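Local coordinates for cytochrome P450 monooxygenase (Rhodococcus sp. ECU0066, PDB 6KBH), which probably acts as a self-sufficient monooxygenase, relaying electrons from flavin mononucleotide through a [2Fe-2S] cluster to a heme where oxygen is activated, at residues F581-I586 with I607-R612; Q656-G661 with T680-H685. All blocks are in the same frame, centred on the assembly; numbering follows the deposited sequence.

Interaction 1. Residues F581-I586 with I607-R612; sequences FVAGGI and IHYAGR. With FMN (flavin mononucleotide), chain B.
I607 meets F581 at the start of two neighbouring parallel strands, 581-584 and 607-611, the two outer limbs of a beta-alpha-beta crossover closed by helix 588-601. The unit belongs to the parallel sheet of the flavin reductase part, whose fold resembles the nucleotide-binding half of ferredoxin reductases. The I607 branch that does the touching is CG2, which lies 3.2 Å from F581 CD1, obliquely beside the ring, while the side chain's end leads away from 581-586; I607 also touches L623 of helix 620-625. F581 itself rests on V591 and M594 of the crossover helix.

Between these segments the first rung is H608 N to F581 O, 2.6 Å long; the ladder runs back to E606, which is also bonded to F581 through the backbone. H608 O then receives A583 N at 2.7 Å, a weak bond because it is bent to 128° at the hydrogen.

Y609 returns to the face of F581 and A583. Its CG stands anti to the backbone N (chi1 -177°), which carries the ring forward along strand 581-584, with A583 O and G585 O both in its plane at the edge. CD1 packs 3.7 Å from A583 CB, and OH comes within 3.1 Å of G585 O, although A618 O competes for the same proton. A phenylalanine in its place would probably leave A618 O, and G585 O if it is the one served, without the hydroxyl's proton.

A610 N gives the straightest rung, reaching A583 O at 170°. Next to G611, the carbonyl oxygen A610 O accepts G585 N at 2.9 Å. There strand 581-584 gives way to the glycine-rich turn that leads to the flavin, and I586 CG1 sits 3.4 Å from C7M of FMN.

Interaction 2. Residues Q656-G661 with T680-H685; sequences QVYSCG and TLHVEH. With FMN (flavin mononucleotide), chain B.
V657 N donates to T680 O over 3.0 Å, while the side-chain hydroxyl of the same threonine, T680 OG1, is hydrogen-bonded to P677 O. One step on, V657 O accepts H682 N at 2.8 Å. In turn H682 O takes S659 N at 2.9 Å. S659 O closes the series by accepting E684 N, a longer bond of 3.2 Å. The amides thus alternate between the strands, each donor paired with a carbonyl of the neighbour.

This is the regular ladder of parallel strands, here the two limbs of a beta-alpha-beta unit whose helix, 663-672, lies against the face of S659 and V683. Strand 681-685 is the outermost strand of the parallel sheet on this side.

On the opposite face, the rings of Y658 and H682 form an offset stack, centroids 4.3 Å apart and planes 15° from parallel. Both have CG anti to the carbonyl carbon (chi1 -51° and -48°), which makes the side chains run side by side in the same direction. H682 ND1 lies above the rim of the tyrosine ring, 3.3 Å from Y658 CE2. The phenol oxygen has its stronger partner in D573 N, outside the strands; its bond to Q656 OE1 is weak. The Q656 amide plane lies oblique to the H682 ring, with Q656 CD 3.8 Å from H682 CE1.

Farther along, H685 ND1 is hydrogen-bonded to E663 OE1. The side chain of E684, a residue of the FMN site, bends at chi2, and its OE2 lies 3.1 Å from O4 of the flavin, two oxygens that are both normally acceptors.

Interactions 1 and 2 lie in two separate beta-alpha-beta units of one five-stranded parallel sheet, with strand 631-635 between them in the chain. Strands 578-584 and 655-661 are neighbours in it, joined by a probable hydrogen bond from G584 N to C660 O and by V582 CG1 packing on S659 CB. Both contacts are partly buried, but interaction 1 involves a central and a next-to-edge strand, whereas interaction 2 reaches the sheet's edge. Across the 581-586/607-612 pair, the side chains are chiefly apolar, with a tyrosine hydroxyl at the turn; the 656-661/680-685 pair adds a stack of aromatic rings. Their approaches to the two ends of the isoalloxazine differ likewise, apolar in interaction 1 and polar in interaction 2.

Interaction 1. Residues F581-I586 with I607-R612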
loop_
_atom_site.group_PDB
_atom_site.type_symbol
_atom_site.label_atom_id
_atom_site.label_comp_id
_atom_site.label_asym_id
_atom_site.label_seq_id
_atom_site.Cartn_x
_atom_site.Cartn_y
_atom_site.Cartn_z
ATOM N N PHE A 581 1.113 37.595 16.298
ATOM C CA PHE A 581 1.543 36.775 15.176
ATOM C C PHE A 581 2.699 37.502 14.506
ATOM O O PHE A 581 2.607 38.702 14.253
ATOM C CB PHE A 581 0.400 36.569 14.180
ATOM C CG PHE A 581 -0.916 36.138 14.798
ATOM C CD1 PHE A 581 -1.835 37.068 15.250
ATOM C CD2 PHE A 581 -1.238 34.789 14.902
ATOM C CE1 PHE A 581 -3.043 36.674 15.793
ATOM C CE2 PHE A 581 -2.445 34.378 15.449
ATOM C CZ PHE A 581 -3.354 35.319 15.895
ATOM N N VAL A 582 3.792 36.804 14.250
ATOM C CA VAL A 582 4.877 37.350 13.451
ATOM C C VAL A 582 4.990 36.477 12.212
ATOM O O VAL A 582 4.811 35.259 12.285
ATOM C CB VAL A 582 6.206 37.450 14.218
ATOM C CG1 VAL A 582 6.678 36.103 14.640
ATOM C CG2 VAL A 582 7.249 38.185 13.380
ATOM N N ALA A 583 5.207 37.109 11.061
ATOM C CA ALA A 583 5.055 36.451 9.768
ATOM C C ALA A 583 6.100 36.991 8.808
ATOM O O ALA A 583 6.295 38.208 8.715
ATOM C CB ALA A 583 3.652 36.674 9.185
ATOM N N GLY A 584 6.763 36.085 8.095
ATOM C CA GLY A 584 7.781 36.468 7.136
ATOM C C GLY A 584 7.597 35.815 5.783
ATOM O O GLY A 584 7.519 34.586 5.685
ATOM N N GLY A 585 7.531 36.626 4.731
ATOM C CA GLY A 585 7.380 36.067 3.397
ATOM C C GLY A 585 6.050 35.358 3.248
ATOM O O GLY A 585 5.000 35.870 3.653
ATOM N N ILE A 586 6.095 34.153 2.672
ATOM C CA ILE A 586 4.881 33.387 2.410
ATOM C C ILE A 586 4.327 32.720 3.664
ATOM O O ILE A 586 3.218 32.173 3.634
ATOM C CB ILE A 586 5.149 32.371 1.274
ATOM C CG1 ILE A 586 3.827 31.825 0.766
ATOM C CG2 ILE A 586 6.074 31.263 1.747
ATOM C CD1 ILE A 586 3.164 32.691 -0.263
ATOM N N ILE A 607 -0.604 41.356 14.825
ATOM C CA ILE A 607 0.049 40.621 13.747
ATOM C C ILE A 607 1.134 41.491 13.124
ATOM O O ILE A 607 0.910 42.673 12.834
ATOM C CB ILE A 607 -0.961 40.123 12.695
ATOM C CG1 ILE A 607 -1.415 41.211 11.742
ATOM C CG2 ILE A 607 -2.217 39.662 13.357
ATOM C CD1 ILE A 607 -2.380 40.652 10.734
ATOM N N HIS A 608 2.316 40.904 12.954
ATOM C CA HIS A 608 3.508 41.598 12.492
ATOM C C HIS A 608 4.017 40.839 11.271
ATOM O O HIS A 608 4.357 39.655 11.374
ATOM C CB HIS A 608 4.571 41.658 13.602
ATOM C CG HIS A 608 4.219 42.557 14.741
ATOM N ND1 HIS A 608 4.643 43.867 14.816
ATOM C CD2 HIS A 608 3.507 42.331 15.869
ATOM C CE1 HIS A 608 4.197 44.419 15.930
ATOM N NE2 HIS A 608 3.502 43.508 16.588
ATOM N N TYR A 609 4.074 41.509 10.120
ATOM C CA TYR A 609 4.292 40.849 8.834
ATOM C C TYR A 609 5.460 41.510 8.111
ATOM O O TYR A 609 5.368 42.675 7.708
ATOM C CB TYR A 609 3.014 40.898 7.991
ATOM C CG TYR A 609 3.076 40.190 6.655
ATOM C CD1 TYR A 609 3.983 39.164 6.418
ATOM C CD2 TYR A 609 2.211 40.548 5.629
ATOM C CE1 TYR A 609 4.030 38.523 5.190
ATOM C CE2 TYR A 609 2.248 39.911 4.405
ATOM C CZ TYR A 609 3.159 38.903 4.189
ATOM O OH TYR A 609 3.191 38.275 2.965
ATOM N N ALA A 610 6.547 40.764 7.935
ATOM C CA ALA A 610 7.738 41.247 7.255
ATOM C C ALA A 610 7.975 40.457 5.974
ATOM O O ALA A 610 7.479 39.341 5.800
ATOM C CB ALA A 610 8.973 41.153 8.161
ATOM N N GLY A 611 8.746 41.056 5.074
ATOM C CA GLY A 611 9.076 40.422 3.813
ATOM C C GLY A 611 10.085 41.257 3.061
ATOM O O GLY A 611 10.313 42.428 3.383
ATOM N N ARG A 612 10.689 40.634 2.045
ATOM C CA ARG A 612 11.755 41.303 1.307
ATOM C C ARG A 612 11.250 42.564 0.612
ATOM O O ARG A 612 11.980 43.558 0.513
ATOM C CB ARG A 612 12.389 40.339 0.300
ATOM C CG ARG A 612 11.515 39.986 -0.898
ATOM C CD ARG A 612 11.948 38.676 -1.544
ATOM N NE ARG A 612 13.198 38.804 -2.290
ATOM C CZ ARG A 612 13.274 39.168 -3.566
ATOM N NH1 ARG A 612 12.172 39.451 -4.246
ATOM N NH2 ARG A 612 14.456 39.254 -4.162
HETATM N N1 FMN B . 5.677 23.101 3.883
HETATM C C2 FMN B . 5.280 22.361 4.928
HETATM O O2 FMN B . 6.017 21.395 5.312
HETATM N N3 FMN B . 4.136 22.598 5.583
HETATM C C4 FMN B . 3.353 23.619 5.179
HETATM O O4 FMN B . 2.191 23.882 5.825
HETATM C C4A FMN B . 3.741 24.408 4.098
HETATM N N5 FMN B . 2.952 25.421 3.707
HETATM C C5A FMN B . 3.334 26.167 2.663
HETATM C C6 FMN B . 2.500 27.204 2.286
HETATM C C7 FMN B . 2.843 28.004 1.222
HETATM C C7M FMN B . 1.817 29.120 0.906
HETATM C C8 FMN B . 4.033 27.787 0.517
HETATM C C8M FMN B . 4.450 28.639 -0.665
HETATM C C9 FMN B . 4.878 26.754 0.908
HETATM C C9A FMN B . 4.529 25.924 1.978
HETATM N N10 FMN B . 5.324 24.908 2.379
HETATM C C10 FMN B . 4.935 24.141 3.435
HETATM C "C1'" FMN B . 6.599 24.574 1.669
HETATM C "C2'" FMN B . 6.375 23.662 0.489
HETATM O "O2'" FMN B . 5.974 22.399 0.832
HETATM C "C3'" FMN B . 7.617 23.556 -0.358
HETATM O "O3'" FMN B . 8.751 23.129 0.349
HETATM C "C4'" FMN B . 7.909 24.888 -1.083
HETATM O "O4'" FMN B . 6.880 25.561 -1.705
HETATM C "C5'" FMN B . 8.916 24.688 -2.255
HETATM O "O5'" FMN B . 8.745 23.513 -3.087
HETATM P P FMN B . 9.936 23.077 -4.013
HETATM O O1P FMN B . 9.829 21.608 -4.330
HETATM O O2P FMN B . 9.913 23.830 -5.306
HETATM O O3P FMN B . 11.208 23.371 -3.282
#

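Interaction 2. Residues Q656-G661 with T680-H685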
loop_
_atom_site.group_PDB
_atom_site.type_symbol
_atom_site.label_atom_id
_atom_site.label_comp_id
_atom_site.label_asym_id
_atom_site.label_seq_id
_atom_site.Cartn_x
_atom_site.Cartn_y
_atom_site.Cartn_z
ATOM N N GLN A 656 0.382 34.501 24.012
ATOM C CA GLN A 656 0.961 33.472 23.162
ATOM C C GLN A 656 1.419 34.082 21.844
ATOM O O GLN A 656 0.979 35.167 21.449
ATOM C CB GLN A 656 -0.040 32.340 22.881
ATOM C CG GLN A 656 -0.140 31.283 23.963
ATOM C CD GLN A 656 -0.995 30.109 23.532
ATOM O OE1 GLN A 656 -1.608 30.135 22.463
ATOM N NE2 GLN A 656 -1.044 29.073 24.360
ATOM N N VAL A 657 2.326 33.372 21.169
ATOM C CA VAL A 657 2.869 33.810 19.881
ATOM C C VAL A 657 2.939 32.609 18.936
ATOM O O VAL A 657 3.697 31.661 19.188
ATOM C CB VAL A 657 4.279 34.430 20.021
ATOM C CG1 VAL A 657 4.740 35.023 18.674
ATOM C CG2 VAL A 657 4.418 35.435 21.169
ATOM N N TYR A 658 2.177 32.655 17.846
ATOM C CA TYR A 658 2.380 31.729 16.742
ATOM C C TYR A 658 3.066 32.455 15.596
ATOM O O TYR A 658 2.846 33.653 15.382
ATOM C CB TYR A 658 1.077 31.098 16.251
ATOM C CG TYR A 658 0.244 30.492 17.341
ATOM C CD1 TYR A 658 -0.495 31.287 18.198
ATOM C CD2 TYR A 658 0.198 29.124 17.511
ATOM C CE1 TYR A 658 -1.253 30.744 19.189
ATOM C CE2 TYR A 658 -0.557 28.562 18.509
ATOM C CZ TYR A 658 -1.284 29.383 19.345
ATOM O OH TYR A 658 -2.055 28.854 20.352
ATOM N N SER A 659 3.903 31.720 14.862
ATOM C CA SER A 659 4.750 32.369 13.882
ATOM C C SER A 659 5.181 31.394 12.804
ATOM O O SER A 659 5.260 30.184 13.027
ATOM C CB SER A 659 5.980 32.966 14.552
ATOM O OG SER A 659 6.851 31.950 15.035
ATOM N N CYS A 660 5.495 31.952 11.633
ATOM C CA CYS A 660 5.741 31.128 10.460
ATOM C C CYS A 660 6.456 31.920 9.375
ATOM O O CYS A 660 6.040 33.031 9.034
ATOM C CB CYS A 660 4.418 30.565 9.945
ATOM S SG CYS A 660 4.566 29.675 8.412
ATOM N N GLY A 661 7.535 31.361 8.837
ATOM C CA GLY A 661 8.288 32.007 7.789
ATOM C C GLY A 661 9.611 31.315 7.530
ATOM O O GLY A 661 9.771 30.117 7.787
ATOM N N THR A 680 4.808 29.116 25.225
ATOM C CA THR A 680 4.390 30.408 24.689
ATOM C C THR A 680 4.479 30.462 23.168
ATOM O O THR A 680 3.554 30.950 22.510
ATOM C CB THR A 680 5.246 31.522 25.293
ATOM O OG1 THR A 680 6.619 31.105 25.323
ATOM C CG2 THR A 680 4.786 31.844 26.702
ATOM N N LEU A 681 5.578 29.984 22.593
ATOM C CA LEU A 681 5.847 30.149 21.171
ATOM C C LEU A 681 5.467 28.890 20.405
ATOM O O LEU A 681 5.805 27.779 20.823
ATOM C CB LEU A 681 7.322 30.474 20.925
ATOM C CG LEU A 681 7.752 30.347 19.459
ATOM C CD1 LEU A 681 7.057 31.397 18.602
ATOM C CD2 LEU A 681 9.261 30.429 19.308
ATOM N N HIS A 682 4.777 29.069 19.283
ATOM C CA HIS A 682 4.501 27.979 18.362
ATOM C C HIS A 682 4.939 28.394 16.968
ATOM O O HIS A 682 4.724 29.535 16.551
ATOM C CB HIS A 682 3.024 27.598 18.359
ATOM C CG HIS A 682 2.446 27.427 19.727
ATOM N ND1 HIS A 682 2.041 28.493 20.502
ATOM C CD2 HIS A 682 2.205 26.315 20.461
ATOM C CE1 HIS A 682 1.577 28.045 21.653
ATOM N NE2 HIS A 682 1.665 26.727 21.654
ATOM N N VAL A 683 5.560 27.466 16.257
ATOM C CA VAL A 683 6.129 27.726 14.944
ATOM C C VAL A 683 5.667 26.638 13.990
ATOM O O VAL A 683 5.382 25.509 14.397
ATOM C CB VAL A 683 7.672 27.772 14.985
ATOM C CG1 VAL A 683 8.143 29.128 15.476
ATOM C CG2 VAL A 683 8.191 26.667 15.879
ATOM N N GLU A 684 5.578 26.990 12.713
ATOM C CA GLU A 684 5.409 26.019 11.644
ATOM C C GLU A 684 6.523 26.226 10.629
ATOM O O GLU A 684 6.695 27.330 10.097
ATOM C CB GLU A 684 4.037 26.143 10.967
ATOM C CG GLU A 684 3.958 25.457 9.607
ATOM C CD GLU A 684 2.598 24.835 9.325
ATOM O OE1 GLU A 684 2.276 23.791 9.933
ATOM O OE2 GLU A 684 1.860 25.378 8.477
ATOM N N HIS A 685 7.283 25.170 10.370
ATOM C CA HIS A 685 8.377 25.223 9.416
ATOM C C HIS A 685 7.877 24.854 8.025
ATOM O O HIS A 685 7.073 23.928 7.863
ATOM C CB HIS A 685 9.499 24.271 9.832
ATOM C CG HIS A 685 9.979 24.470 11.234
ATOM N ND1 HIS A 685 10.937 25.404 11.567
ATOM C CD2 HIS A 685 9.644 23.847 12.390
ATOM C CE1 HIS A 685 11.168 25.349 12.866
ATOM N NE2 HIS A 685 10.398 24.413 13.389
HETATM N N1 FMN B . 5.677 23.101 3.883
HETATM C C2 FMN B . 5.280 22.361 4.928
HETATM O O2 FMN B . 6.017 21.395 5.312
HETATM N N3 FMN B . 4.136 22.598 5.583
HETATM C C4 FMN B . 3.353 23.619 5.179
HETATM O O4 FMN B . 2.191 23.882 5.825
HETATM C C4A FMN B . 3.741 24.408 4.098
HETATM N N5 FMN B . 2.952 25.421 3.707
HETATM C C5A FMN B . 3.334 26.167 2.663
HETATM C C6 FMN B . 2.500 27.204 2.286
HETATM C C7 FMN B . 2.843 28.004 1.222
HETATM C C7M FMN B . 1.817 29.120 0.906
HETATM C C8 FMN B . 4.033 27.787 0.517
HETATM C C8M FMN B . 4.450 28.639 -0.665
HETATM C C9 FMN B . 4.878 26.754 0.908
HETATM C C9A FMN B . 4.529 25.924 1.978
HETATM N N10 FMN B . 5.324 24.908 2.379
HETATM C C10 FMN B . 4.935 24.141 3.435
HETATM C "C1'" FMN B . 6.599 24.574 1.669
HETATM C "C2'" FMN B . 6.375 23.662 0.489
HETATM O "O2'" FMN B . 5.974 22.399 0.832
HETATM C "C3'" FMN B . 7.617 23.556 -0.358
HETATM O "O3'" FMN B . 8.751 23.129 0.349
HETATM C "C4'" FMN B . 7.909 24.888 -1.083
HETATM O "O4'" FMN B . 6.880 25.561 -1.705
HETATM C "C5'" FMN B . 8.916 24.688 -2.255
HETATM O "O5'" FMN B . 8.745 23.513 -3.087
HETATM P P FMN B . 9.936 23.077 -4.013
HETATM O O1P FMN B . 9.829 21.608 -4.330
HETATM O O2P FMN B . 9.913 23.830 -5.306
HETATM O O3P FMN B . 11.208 23.371 -3.282
#